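Local coordinates for protein HP0958 (Helicobacter pylori, PDB 3NA7) that probably acts in flagellar biogenesis as an export chaperone and post-transcriptional regulator, pairing a long coiled-coil hairpin with a zinc-ribbon domain, at residues I11-L16 with D168-T173; S22-I27 with E157-I162; R28-D33 with E149-N154; N39-K44 with E136-A141. All blocks are in the same frame, centred on the assembly; numbering follows the deposited sequence.

Contact 1: residues I11-L16 with D168-T173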
loop_
_atom_site.group_PDB
_atom_site.type_symbol
_atom_site.label_atom_id
_atom_site.label_comp_id
_atom_site.label_asym_id
_atom_site.label_seq_id
_atom_site.Cartn_x
_atom_site.Cartn_y
_atom_site.Cartn_z
ATOM N N ILE A 11 23.520 -19.641 20.588
ATOM C CA ILE A 11 22.319 -19.080 21.220
ATOM C C ILE A 11 22.538 -17.603 21.523
ATOM O O ILE A 11 21.700 -16.789 21.157
ATOM C CB ILE A 11 21.819 -19.886 22.461
ATOM C CG1 ILE A 11 21.245 -21.235 22.014
ATOM C CG2 ILE A 11 20.716 -19.091 23.234
ATOM C CD1 ILE A 11 21.246 -22.331 23.089
ATOM N N GLU A 12 23.661 -17.241 22.146
ATOM C CA GLU A 12 23.956 -15.812 22.352
ATOM C C GLU A 12 23.948 -15.039 21.033
ATOM O O GLU A 12 23.346 -13.981 20.959
ATOM C CB GLU A 12 25.296 -15.562 23.049
ATOM C CG GLU A 12 25.564 -16.381 24.304
ATOM C CD GLU A 12 26.624 -15.750 25.199
ATOM O OE1 GLU A 12 26.270 -14.847 25.995
ATOM O OE2 GLU A 12 27.799 -16.168 25.116
ATOM N N ILE A 13 24.612 -15.554 19.996
ATOM C CA ILE A 13 24.673 -14.816 18.738
ATOM C C ILE A 13 23.283 -14.664 18.107
ATOM O O ILE A 13 22.945 -13.590 17.631
ATOM C CB ILE A 13 25.669 -15.434 17.719
ATOM C CG1 ILE A 13 27.100 -15.363 18.259
ATOM C CG2 ILE A 13 25.589 -14.700 16.352
ATOM C CD1 ILE A 13 27.991 -16.477 17.748
ATOM N N SER A 14 22.499 -15.743 18.114
ATOM C CA SER A 14 21.190 -15.773 17.468
ATOM C C SER A 14 20.221 -14.822 18.150
ATOM O O SER A 14 19.317 -14.290 17.501
ATOM C CB SER A 14 20.600 -17.183 17.466
ATOM O OG SER A 14 20.054 -17.513 18.741
ATOM N N HIS A 15 20.412 -14.601 19.445
ATOM C CA HIS A 15 19.608 -13.604 20.150
ATOM C C HIS A 15 19.928 -12.171 19.739
ATOM O O HIS A 15 19.026 -11.324 19.688
ATOM C CB HIS A 15 19.652 -13.792 21.679
ATOM C CG HIS A 15 18.723 -14.859 22.168
ATOM N ND1 HIS A 15 19.126 -15.874 23.011
ATOM C CD2 HIS A 15 17.415 -15.089 21.896
ATOM C CE1 HIS A 15 18.105 -16.682 23.237
ATOM N NE2 HIS A 15 17.053 -16.225 22.578
ATOM N N LEU A 16 21.200 -11.898 19.460
ATOM C CA LEU A 16 21.601 -10.572 18.974
ATOM C C LEU A 16 21.124 -10.343 17.536
ATOM O O LEU A 16 20.761 -9.231 17.176
ATOM C CB LEU A 16 23.114 -10.377 19.061
ATOM C CG LEU A 16 23.777 -10.390 20.443
ATOM C CD1 LEU A 16 25.262 -10.210 20.274
ATOM C CD2 LEU A 16 23.240 -9.308 21.354
ATOM N N ASP A 168 32.157 -9.122 18.310
ATOM C CA ASP A 168 32.912 -9.590 19.473
ATOM C C ASP A 168 32.619 -11.044 19.786
ATOM O O ASP A 168 33.555 -11.830 19.943
ATOM C CB ASP A 168 32.640 -8.714 20.699
ATOM C CG ASP A 168 33.185 -7.301 20.550
ATOM O OD1 ASP A 168 34.103 -7.088 19.725
ATOM O OD2 ASP A 168 32.696 -6.390 21.267
ATOM N N LEU A 169 31.340 -11.416 19.835
ATOM C CA LEU A 169 30.964 -12.829 20.039
ATOM C C LEU A 169 31.419 -13.786 18.909
ATOM O O LEU A 169 31.877 -14.898 19.177
ATOM C CB LEU A 169 29.462 -12.982 20.294
ATOM C CG LEU A 169 28.785 -12.688 21.658
ATOM C CD1 LEU A 169 29.083 -11.294 22.277
ATOM C CD2 LEU A 169 27.266 -12.899 21.539
ATOM N N VAL A 170 31.291 -13.356 17.653
ATOM C CA VAL A 170 31.596 -14.222 16.499
ATOM C C VAL A 170 33.099 -14.514 16.455
ATOM O O VAL A 170 33.515 -15.617 16.151
ATOM C CB VAL A 170 31.173 -13.581 15.154
ATOM C CG1 VAL A 170 31.823 -14.332 13.994
ATOM C CG2 VAL A 170 29.640 -13.578 14.997
ATOM N N GLU A 171 33.876 -13.510 16.805
ATOM C CA GLU A 171 35.312 -13.556 16.817
ATOM C C GLU A 171 35.810 -14.624 17.776
ATOM O O GLU A 171 36.875 -15.198 17.541
ATOM C CB GLU A 171 35.862 -12.164 17.187
ATOM C CG GLU A 171 37.340 -11.951 16.896
ATOM C CD GLU A 171 38.222 -12.232 18.097
ATOM O OE1 GLU A 171 38.096 -11.487 19.089
ATOM O OE2 GLU A 171 39.055 -13.178 18.049
ATOM N N LYS A 172 35.034 -14.902 18.828
ATOM C CA LYS A 172 35.365 -15.934 19.808
ATOM C C LYS A 172 34.779 -17.299 19.450
ATOM O O LYS A 172 34.932 -18.239 20.218
ATOM C CB LYS A 172 34.846 -15.575 21.214
ATOM C CG LYS A 172 35.273 -14.249 21.817
ATOM C CD LYS A 172 34.629 -14.129 23.198
ATOM C CE LYS A 172 34.239 -12.689 23.566
ATOM N NZ LYS A 172 35.411 -11.805 23.873
ATOM N N THR A 173 34.087 -17.411 18.318
ATOM C CA THR A 173 33.388 -18.665 17.958
ATOM C C THR A 173 34.163 -19.465 16.902
ATOM O O THR A 173 34.628 -18.906 15.917
ATOM C CB THR A 173 31.951 -18.402 17.421
ATOM O OG1 THR A 173 31.261 -17.503 18.294
ATOM C CG2 THR A 173 31.174 -19.666 17.340
#

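Contact 2: residues S22-I27 with E157-I162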
loop_
_atom_site.group_PDB
_atom_site.type_symbol
_atom_site.label_atom_id
_atom_site.label_comp_id
_atom_site.label_asym_id
_atom_site.label_seq_id
_atom_site.Cartn_x
_atom_site.Cartn_y
_atom_site.Cartn_z
ATOM N N SER A 22 14.226 -7.448 15.150
ATOM C CA SER A 22 12.928 -7.211 15.792
ATOM C C SER A 22 12.732 -5.724 16.109
ATOM O O SER A 22 11.657 -5.292 16.555
ATOM C CB SER A 22 12.778 -8.078 17.051
ATOM O OG SER A 22 13.514 -7.536 18.133
ATOM N N LEU A 23 13.787 -4.963 15.850
ATOM C CA LEU A 23 13.763 -3.521 15.881
ATOM C C LEU A 23 13.309 -2.914 14.580
ATOM O O LEU A 23 13.116 -1.692 14.483
ATOM C CB LEU A 23 15.155 -2.991 16.237
ATOM C CG LEU A 23 15.520 -3.139 17.723
ATOM C CD1 LEU A 23 17.001 -2.891 17.939
ATOM C CD2 LEU A 23 14.679 -2.207 18.635
ATOM N N GLU A 24 13.150 -3.742 13.556
ATOM C CA GLU A 24 12.627 -3.251 12.273
ATOM C C GLU A 24 11.152 -2.846 12.337
ATOM O O GLU A 24 10.784 -1.797 11.807
ATOM C CB GLU A 24 12.858 -4.262 11.161
ATOM C CG GLU A 24 14.322 -4.352 10.707
ATOM C CD GLU A 24 14.927 -2.989 10.378
ATOM O OE1 GLU A 24 14.274 -2.186 9.650
ATOM O OE2 GLU A 24 16.054 -2.732 10.871
ATOM N N PRO A 25 10.296 -3.703 12.936
ATOM C CA PRO A 25 8.918 -3.281 13.227
ATOM C C PRO A 25 8.866 -2.002 14.084
ATOM O O PRO A 25 7.921 -1.220 13.947
ATOM C CB PRO A 25 8.317 -4.464 14.009
ATOM C CG PRO A 25 9.190 -5.624 13.745
ATOM C CD PRO A 25 10.459 -5.169 13.052
ATOM N N LEU A 26 9.866 -1.803 14.948
ATOM C CA LEU A 26 9.882 -0.627 15.840
ATOM C C LEU A 26 10.033 0.654 15.030
ATOM O O LEU A 26 9.324 1.643 15.284
ATOM C CB LEU A 26 10.982 -0.720 16.911
ATOM C CG LEU A 26 10.916 0.322 18.046
ATOM C CD1 LEU A 26 9.583 0.328 18.799
ATOM C CD2 LEU A 26 12.085 0.188 19.043
ATOM N N ILE A 27 10.935 0.632 14.049
ATOM C CA ILE A 27 11.119 1.793 13.184
ATOM C C ILE A 27 9.829 2.095 12.432
ATOM O O ILE A 27 9.363 3.250 12.392
ATOM C CB ILE A 27 12.233 1.598 12.165
ATOM C CG1 ILE A 27 13.570 1.388 12.887
ATOM C CG2 ILE A 27 12.259 2.800 11.202
ATOM C CD1 ILE A 27 14.783 1.294 11.958
ATOM N N GLU A 157 21.380 3.438 15.652
ATOM C CA GLU A 157 22.584 3.370 16.484
ATOM C C GLU A 157 22.533 2.182 17.439
ATOM O O GLU A 157 23.545 1.498 17.622
ATOM C CB GLU A 157 22.824 4.693 17.197
ATOM C CG GLU A 157 22.943 5.859 16.190
ATOM C CD GLU A 157 22.958 7.255 16.822
ATOM O OE1 GLU A 157 23.308 8.222 16.101
ATOM O OE2 GLU A 157 22.627 7.395 18.024
ATOM N N THR A 158 21.356 1.873 17.978
ATOM C CA THR A 158 21.227 0.650 18.774
ATOM C C THR A 158 21.524 -0.630 17.939
ATOM O O THR A 158 22.182 -1.551 18.429
ATOM C CB THR A 158 19.873 0.543 19.537
ATOM O OG1 THR A 158 19.682 1.707 20.351
ATOM C CG2 THR A 158 19.880 -0.653 20.472
ATOM N N GLN A 159 21.050 -0.697 16.699
ATOM C CA GLN A 159 21.315 -1.885 15.890
ATOM C C GLN A 159 22.812 -2.026 15.635
ATOM O O GLN A 159 23.318 -3.128 15.656
ATOM C CB GLN A 159 20.498 -1.920 14.593
ATOM C CG GLN A 159 18.975 -2.065 14.827
ATOM C CD GLN A 159 18.167 -1.998 13.523
ATOM O OE1 GLN A 159 18.087 -0.950 12.877
ATOM N NE2 GLN A 159 17.569 -3.123 13.135
ATOM N N GLN A 160 23.514 -0.905 15.449
ATOM C CA GLN A 160 24.956 -0.925 15.270
ATOM C C GLN A 160 25.688 -1.433 16.526
ATOM O O GLN A 160 26.552 -2.314 16.429
ATOM C CB GLN A 160 25.466 0.448 14.840
ATOM C CG GLN A 160 24.793 0.957 13.575
ATOM C CD GLN A 160 25.430 2.212 13.008
ATOM O OE1 GLN A 160 26.431 2.146 12.284
ATOM N NE2 GLN A 160 24.833 3.363 13.306
ATOM N N ILE A 161 25.328 -0.891 17.699
ATOM C CA ILE A 161 25.832 -1.398 18.972
ATOM C C ILE A 161 25.565 -2.903 19.086
ATOM O O ILE A 161 26.457 -3.637 19.453
ATOM C CB ILE A 161 25.253 -0.618 20.202
ATOM C CG1 ILE A 161 25.853 0.791 20.288
ATOM C CG2 ILE A 161 25.507 -1.384 21.530
ATOM C CD1 ILE A 161 24.880 1.849 20.891
ATOM N N ILE A 162 24.356 -3.364 18.777
ATOM C CA ILE A 162 24.087 -4.811 18.792
ATOM C C ILE A 162 25.048 -5.549 17.816
ATOM O O ILE A 162 25.701 -6.508 18.212
ATOM C CB ILE A 162 22.600 -5.160 18.539
ATOM C CG1 ILE A 162 21.690 -4.523 19.631
ATOM C CG2 ILE A 162 22.390 -6.665 18.561
ATOM C CD1 ILE A 162 20.192 -4.369 19.231
#

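Contact 3: residues R28-D33 with E149-N154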
loop_
_atom_site.group_PDB
_atom_site.type_symbol
_atom_site.label_atom_id
_atom_site.label_comp_id
_atom_site.label_asym_id
_atom_site.label_seq_id
_atom_site.Cartn_x
_atom_site.Cartn_y
_atom_site.Cartn_z
ATOM N N ARG A 28 9.253 1.039 11.859
ATOM C CA ARG A 28 7.969 1.137 11.181
ATOM C C ARG A 28 6.886 1.732 12.107
ATOM O O ARG A 28 6.164 2.642 11.685
ATOM C CB ARG A 28 7.563 -0.229 10.624
ATOM C CG ARG A 28 6.285 -0.217 9.779
ATOM C CD ARG A 28 5.128 -0.965 10.460
ATOM N NE ARG A 28 5.506 -2.337 10.817
ATOM C CZ ARG A 28 4.740 -3.187 11.503
ATOM N NH1 ARG A 28 3.522 -2.821 11.907
ATOM N NH2 ARG A 28 5.193 -4.409 11.777
ATOM N N GLU A 29 6.787 1.248 13.353
ATOM C CA GLU A 29 5.779 1.766 14.299
ATOM C C GLU A 29 5.995 3.251 14.551
ATOM O O GLU A 29 5.047 4.005 14.548
ATOM C CB GLU A 29 5.762 1.017 15.651
ATOM C CG GLU A 29 5.034 -0.342 15.713
ATOM C CD GLU A 29 3.650 -0.363 15.061
ATOM O OE1 GLU A 29 2.797 0.501 15.348
ATOM O OE2 GLU A 29 3.416 -1.278 14.258
ATOM N N LYS A 30 7.247 3.657 14.752
ATOM C CA LYS A 30 7.602 5.047 14.980
ATOM C C LYS A 30 7.168 5.969 13.831
ATOM O O LYS A 30 6.726 7.078 14.079
ATOM C CB LYS A 30 9.105 5.183 15.199
ATOM C CG LYS A 30 9.656 4.494 16.450
ATOM C CD LYS A 30 9.289 5.218 17.693
ATOM C CE LYS A 30 10.044 4.683 18.902
ATOM N NZ LYS A 30 9.427 5.318 20.089
ATOM N N ARG A 31 7.289 5.470 12.599
ATOM C CA ARG A 31 6.923 6.180 11.361
ATOM C C ARG A 31 5.436 6.118 10.995
ATOM O O ARG A 31 4.995 6.826 10.104
ATOM C CB ARG A 31 7.749 5.651 10.176
ATOM C CG ARG A 31 9.277 5.842 10.304
ATOM C CD ARG A 31 9.983 5.790 8.955
ATOM N NE ARG A 31 9.296 6.689 8.015
ATOM C CZ ARG A 31 9.670 7.935 7.723
ATOM N NH1 ARG A 31 10.769 8.469 8.263
ATOM N NH2 ARG A 31 8.941 8.652 6.887
ATOM N N LYS A 32 4.664 5.274 11.667
ATOM C CA LYS A 32 3.301 4.967 11.182
ATOM C C LYS A 32 2.416 6.205 10.920
ATOM O O LYS A 32 1.786 6.300 9.888
ATOM C CB LYS A 32 2.578 3.956 12.095
ATOM C CG LYS A 32 1.117 3.624 11.637
ATOM C CD LYS A 32 0.373 2.748 12.663
ATOM C CE LYS A 32 -1.145 2.642 12.350
ATOM N NZ LYS A 32 -1.842 1.747 13.353
ATOM N N ASP A 33 2.364 7.142 11.857
ATOM C CA ASP A 33 1.514 8.342 11.705
ATOM C C ASP A 33 2.056 9.242 10.599
ATOM O O ASP A 33 1.294 9.767 9.780
ATOM C CB ASP A 33 1.482 9.129 13.020
ATOM C CG ASP A 33 0.621 8.482 14.094
ATOM O OD1 ASP A 33 -0.236 7.623 13.789
ATOM O OD2 ASP A 33 0.805 8.863 15.268
ATOM N N GLU A 149 12.305 11.197 12.948
ATOM C CA GLU A 149 13.618 10.919 12.352
ATOM C C GLU A 149 14.770 10.827 13.374
ATOM O O GLU A 149 15.737 10.087 13.160
ATOM C CB GLU A 149 13.906 11.875 11.179
ATOM C CG GLU A 149 12.800 11.784 10.098
ATOM C CD GLU A 149 13.173 12.355 8.725
ATOM O OE1 GLU A 149 13.625 13.529 8.640
ATOM O OE2 GLU A 149 12.972 11.625 7.720
ATOM N N ASN A 150 14.631 11.547 14.484
ATOM C CA ASN A 150 15.553 11.456 15.615
ATOM C C ASN A 150 15.400 10.120 16.322
ATOM O O ASN A 150 16.394 9.464 16.647
ATOM C CB ASN A 150 15.293 12.602 16.605
ATOM C CG ASN A 150 16.192 12.536 17.833
ATOM O OD1 ASN A 150 17.429 12.421 17.732
ATOM N ND2 ASN A 150 15.572 12.620 19.009
ATOM N N GLU A 151 14.142 9.731 16.548
ATOM C CA GLU A 151 13.782 8.442 17.140
ATOM C C GLU A 151 14.324 7.274 16.335
ATOM O O GLU A 151 14.851 6.326 16.899
ATOM C CB GLU A 151 12.257 8.308 17.237
ATOM C CG GLU A 151 11.615 9.178 18.321
ATOM C CD GLU A 151 11.392 8.444 19.632
ATOM O OE1 GLU A 151 10.236 8.476 20.130
ATOM O OE2 GLU A 151 12.360 7.840 20.155
ATOM N N VAL A 152 14.150 7.343 15.021
ATOM C CA VAL A 152 14.644 6.336 14.105
ATOM C C VAL A 152 16.185 6.284 14.139
ATOM O O VAL A 152 16.760 5.206 14.224
ATOM C CB VAL A 152 14.084 6.558 12.665
ATOM C CG1 VAL A 152 14.775 5.684 11.639
ATOM C CG2 VAL A 152 12.570 6.278 12.618
ATOM N N LYS A 153 16.839 7.440 14.106
ATOM C CA LYS A 153 18.301 7.488 14.200
ATOM C C LYS A 153 18.847 6.794 15.474
ATOM O O LYS A 153 19.779 5.989 15.392
ATOM C CB LYS A 153 18.798 8.925 14.091
ATOM C CG LYS A 153 20.335 9.059 13.971
ATOM C CD LYS A 153 20.749 10.524 13.841
ATOM C CE LYS A 153 20.444 11.330 15.113
ATOM N NZ LYS A 153 21.481 11.091 16.154
ATOM N N ASN A 154 18.254 7.085 16.633
ATOM C CA ASN A 154 18.608 6.405 17.891
ATOM C C ASN A 154 18.444 4.893 17.827
ATOM O O ASN A 154 19.222 4.165 18.434
ATOM C CB ASN A 154 17.775 6.924 19.055
ATOM C CG ASN A 154 18.153 8.327 19.466
ATOM O OD1 ASN A 154 19.322 8.696 19.445
ATOM N ND2 ASN A 154 17.152 9.122 19.849
#

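Contact 4: residues N39-K44 with E136-A141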
loop_
_atom_site.group_PDB
_atom_site.type_symbol
_atom_site.label_atom_id
_atom_site.label_comp_id
_atom_site.label_asym_id
_atom_site.label_seq_id
_atom_site.Cartn_x
_atom_site.Cartn_y
_atom_site.Cartn_z
ATOM N N ASN A 39 1.307 9.293 2.774
ATOM C CA ASN A 39 0.583 8.462 1.794
ATOM C C ASN A 39 -0.827 8.961 1.479
ATOM O O ASN A 39 -1.249 8.862 0.350
ATOM C CB ASN A 39 0.546 6.971 2.190
ATOM C CG ASN A 39 1.947 6.322 2.246
ATOM O OD1 ASN A 39 2.206 5.454 3.095
ATOM N ND2 ASN A 39 2.845 6.742 1.358
ATOM N N ASP A 40 -1.554 9.467 2.476
ATOM C CA ASP A 40 -2.891 10.042 2.290
ATOM C C ASP A 40 -2.793 11.292 1.419
ATOM O O ASP A 40 -3.642 11.518 0.560
ATOM C CB ASP A 40 -3.522 10.451 3.634
ATOM C CG ASP A 40 -4.019 9.265 4.456
ATOM O OD1 ASP A 40 -4.000 8.125 3.946
ATOM O OD2 ASP A 40 -4.450 9.484 5.621
ATOM N N LYS A 41 -1.745 12.086 1.629
ATOM C CA LYS A 41 -1.565 13.340 0.895
ATOM C C LYS A 41 -1.325 13.028 -0.576
ATOM O O LYS A 41 -1.893 13.691 -1.436
ATOM C CB LYS A 41 -0.386 14.136 1.460
ATOM C CG LYS A 41 0.009 15.414 0.711
ATOM C CD LYS A 41 1.120 16.172 1.502
ATOM C CE LYS A 41 2.327 16.528 0.608
ATOM N NZ LYS A 41 2.052 17.702 -0.295
ATOM N N GLU A 42 -0.471 12.040 -0.842
ATOM C CA GLU A 42 -0.239 11.567 -2.208
ATOM C C GLU A 42 -1.502 10.980 -2.865
ATOM O O GLU A 42 -1.772 11.296 -4.001
ATOM C CB GLU A 42 0.883 10.545 -2.239
ATOM C CG GLU A 42 1.306 10.176 -3.615
ATOM C CD GLU A 42 1.960 8.812 -3.670
ATOM O OE1 GLU A 42 2.784 8.478 -2.795
ATOM O OE2 GLU A 42 1.638 8.062 -4.601
ATOM N N ALA A 43 -2.269 10.162 -2.132
ATOM C CA ALA A 43 -3.545 9.619 -2.635
ATOM C C ALA A 43 -4.546 10.734 -2.983
ATOM O O ALA A 43 -5.232 10.676 -4.008
ATOM C CB ALA A 43 -4.162 8.628 -1.610
ATOM N N LYS A 44 -4.636 11.758 -2.137
ATOM C CA LYS A 44 -5.545 12.865 -2.434
ATOM C C LYS A 44 -5.061 13.679 -3.645
ATOM O O LYS A 44 -5.877 14.216 -4.398
ATOM C CB LYS A 44 -5.719 13.743 -1.219
ATOM C CG LYS A 44 -6.547 13.048 -0.128
ATOM C CD LYS A 44 -6.479 13.791 1.162
ATOM C CE LYS A 44 -7.125 12.985 2.325
ATOM N NZ LYS A 44 -8.590 13.119 2.266
ATOM N N GLU A 136 -3.679 20.193 5.327
ATOM C CA GLU A 136 -3.684 19.710 6.736
ATOM C C GLU A 136 -2.662 18.594 6.891
ATOM O O GLU A 136 -1.923 18.555 7.864
ATOM C CB GLU A 136 -5.077 19.256 7.239
ATOM C CG GLU A 136 -6.176 20.347 7.154
ATOM C CD GLU A 136 -7.643 19.856 7.381
ATOM O OE1 GLU A 136 -8.052 18.764 6.888
ATOM O OE2 GLU A 136 -8.416 20.602 8.047
ATOM N N LEU A 137 -2.580 17.714 5.894
ATOM C CA LEU A 137 -1.664 16.585 5.960
ATOM C C LEU A 137 -0.195 17.000 5.880
ATOM O O LEU A 137 0.651 16.391 6.530
ATOM C CB LEU A 137 -1.990 15.551 4.881
ATOM C CG LEU A 137 -3.348 14.870 5.078
ATOM C CD1 LEU A 137 -3.877 14.351 3.751
ATOM C CD2 LEU A 137 -3.298 13.766 6.156
ATOM N N GLU A 138 0.109 18.006 5.064
ATOM C CA GLU A 138 1.442 18.583 5.022
ATOM C C GLU A 138 1.780 19.231 6.386
ATOM O O GLU A 138 2.857 19.031 6.907
ATOM C CB GLU A 138 1.548 19.614 3.887
ATOM C CG GLU A 138 2.985 20.150 3.687
ATOM C CD GLU A 138 3.182 20.967 2.401
ATOM O OE1 GLU A 138 4.353 21.208 2.018
ATOM O OE2 GLU A 138 2.182 21.335 1.756
ATOM N N LYS A 139 0.850 20.008 6.941
ATOM C CA LYS A 139 1.000 20.577 8.286
ATOM C C LYS A 139 1.333 19.449 9.272
ATOM O O LYS A 139 2.321 19.536 10.015
ATOM C CB LYS A 139 -0.257 21.346 8.699
ATOM C CG LYS A 139 -0.113 22.264 9.949
ATOM C CD LYS A 139 -1.274 23.285 10.023
ATOM C CE LYS A 139 -1.239 24.168 11.295
ATOM N NZ LYS A 139 -2.088 25.420 11.150
ATOM N N LEU A 140 0.539 18.372 9.230
ATOM C CA LEU A 140 0.781 17.177 10.050
ATOM C C LEU A 140 2.186 16.575 9.833
ATOM O O LEU A 140 2.962 16.420 10.801
ATOM C CB LEU A 140 -0.363 16.143 9.910
ATOM C CG LEU A 140 -0.345 14.838 10.751
ATOM C CD1 LEU A 140 -0.345 15.131 12.257
ATOM C CD2 LEU A 140 -1.510 13.854 10.391
ATOM N N ALA A 141 2.546 16.285 8.586
ATOM C CA ALA A 141 3.896 15.713 8.281
ATOM C C ALA A 141 5.029 16.568 8.855
ATOM O O ALA A 141 5.976 16.045 9.448
ATOM C CB ALA A 141 4.104 15.528 6.770
#

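Contact 1: residues I11-L16 with D168-T173
Leu169 pushes its isobutyl group into the side of helix 4-22, and three residues there receive it. Its CD2 methyl does most of the touching: it lies 3.6 Å from CD1 of Leu16, the two leucine side chains set perpendicular to each other, and equally 3.6 Å from CB of Glu12, so the glutamate contributes its aliphatic root. Ile13 runs alongside in the opposite sense, its CG1 passing 3.9 Å from CB of Leu169. With CG1 of Ile13 anti to its own carbonyl carbon (chi1 -64°), the ethyl branch extends across to the far helix, and CD1 at its end also brushes CG2 of Val170 at 4.3 Å. The backbones are closest at this same point, CA of Ile13 to CA of Leu169 being 6.7 Å.

These apolar contacts belong to the base of the kinked antiparallel coiled-coil hairpin, where the first helix, 4-22, meets the last turns of helix 91-171. Tyr181 of helix 175-188 packs on Ile13 as well, so the isoleucine sits between two helices and is buried.

The side-chain hydrogen bonds of Ser14 and Thr173 stay within their own segments. Thr173, just past the helical turns, donates OG1 to O of Leu169 at 2.8 Å, and Lys172 N reaches the same oxygen from the other face of its plane. This bond fixes the threonine hydroxyl where CD1 of Ile13 comes within 3.5 Å of OG1. On the first helix, OG of Ser14 turns back to O of Ile11, 3.0 Å away, sharing that oxygen with His15 N.

Contact 2: residues S22-I27 with E157-I162
Gln159 reaches across to Glu24 and gives it a short, nearly straight hydrogen bond: NE2 to OE2 is 2.8 Å, with 166° at the hydrogen. The carboxylate oxygen is met on its anti side, somewhat out of the carboxylate plane, whereas OE2 lies almost exactly in the plane of the amide. The two flat groups are turned 29° from each other, and the glutamate chain is laid across that of the glutamine. Beside the polar pair the contact is apolar. Leu23 and Gln159 run antiparallel to each other, CD1 of the leucine resting 3.8 Å from CG of the glutamine, and the same methyl meets CD1 of Ile162 tip to tip at 3.7 Å. From the other end of the segment, CD1 of Ile27 approaches OE1 of Gln159 at 4.1 Å.

The amide is held by a second acceptor as well: NE2 of Gln159 also donates to O of Ile20, near the end of helix 4-22, which together with OE2 of Glu24 would restrict the rotation of the amide. Glu24 comes to its place by folding: its chain bends at chi2 (-51°), which carries the carboxylate over toward the glutamine although CB sets off along the flank of the contact.

The segment 22-27 spans the break between helix 4-22 and helix 24-85, and helix 91-171 runs past both. Ile162 therefore touches Leu16, Glu19 and Ile20 on the first helix as well as Leu23, while Ile27, buried, packs on Val152 and Ile155, earlier on helix 91-171.

Contact 3: residues R28-D33 with E149-N154
Arg31 crosses the side of Val152 on its way to an acidic partner. CB leaves the backbone along the flank of the interface. CG, the next atom, lies 4.0 Å from CG2 of Val152, and the two side chains meet at about a right angle there. The chain then bends at chi3 (50°), which turns the guanidinium back beside its own helix. At the tip, NH2 forms a salt bridge with Asp35, one turn further on, and this is the stronger polar tie of the arginine. NH1 faces the opposite helix: OE2 of Glu149 lies at the edge of the guanidinium, near its plane, but the pair is a long one at 3.9 Å, and the carboxylate plane is turned 56° from the guanidinium.

A second ionic pair is made by Lys30. Its CB just reaches CG2 of Val152, at 4.5 Å, after which the chain bends at chi2 and reaches across to Glu151. NZ donates to OE1 of Glu151 over 3.3 Å, a weak hydrogen bond within a salt bridge, the lysine lying crosswise to the glutamate.

Segments 28-33 and 149-154 of helices 24-85 and 91-171 are almost exactly antiparallel (172°), their axes 9.6 Å apart, as befits the two arms of a coiled-coil hairpin. Val152 lies between the two charged pairs, with CG of Arg31 against its CG2 and CB of Lys30 at the margin of contact. Since both cross-helix salt bridges are weak or long, and no touching residue is fully buried, the ionic pull is probably modest and screened by solvent.

Contact 4: residues N39-K44 with E136-A141
In the antiparallel coiled-coil hairpin, segments 39-44 and 136-141 of helices 24-85 and 91-171 pass each other at 156° with their axes 9.5 Å apart, and Leu137 is the central apolar side chain between them. Its CD1 methyl is the main point of contact, lying 3.7 Å from CD of Lys44 and also against the backbone N of Lys41 and CB of Asp40. The Lys44 chain runs perpendicular to the leucine, so methylenes of a charged residue serve as the apolar lid. The backbones come close here, CA of Lys41 to CA of Leu137 being 6.0 Å, which lets the side chains touch at their roots, CB of Lys41 to CB of Leu137 at 4.0 Å.

Beyond CB, Lys41 continues along helix 136-141. With CG anti to the backbone N (chi1 175°), it brings CD to 4.1 Å from the backbone N of Glu138, whose OE2 stays 4.2 Å from NZ of Lys41, beyond a salt bridge. The other charged ends find partners elsewhere: Lys44 pairs with Glu133 and Asp40 with Lys36.

Along the same two helices the packing carries on in both directions. Lys41 and Lys44 touch Met134 of helix 91-171, and Ala141 nestles against Leu34 and Leu38 of helix 24-85.

How the contacts relate
All four contacts lie along helix 91-171, which pairs with helix 4-22 in contact 1 and with helix 24-85 in contacts 3 and 4; contact 2 sits at the break between those two. They nest one inside another along the chain, contact 4 innermost. Contacts 1 and 2 are partly buried, 3 and 4 lie at the surface. Leucine and isoleucine dominate contact 1, an amide–carboxylate bond joins the leucine packing of contact 2, and salt bridges flank a valine in contact 3, whereas lysine methylenes wrap a leucine in contact 4. Neighbours 1–2 and 2–3 touch through packing; the nearest atoms of 3 and 4 are about 5 Å apart.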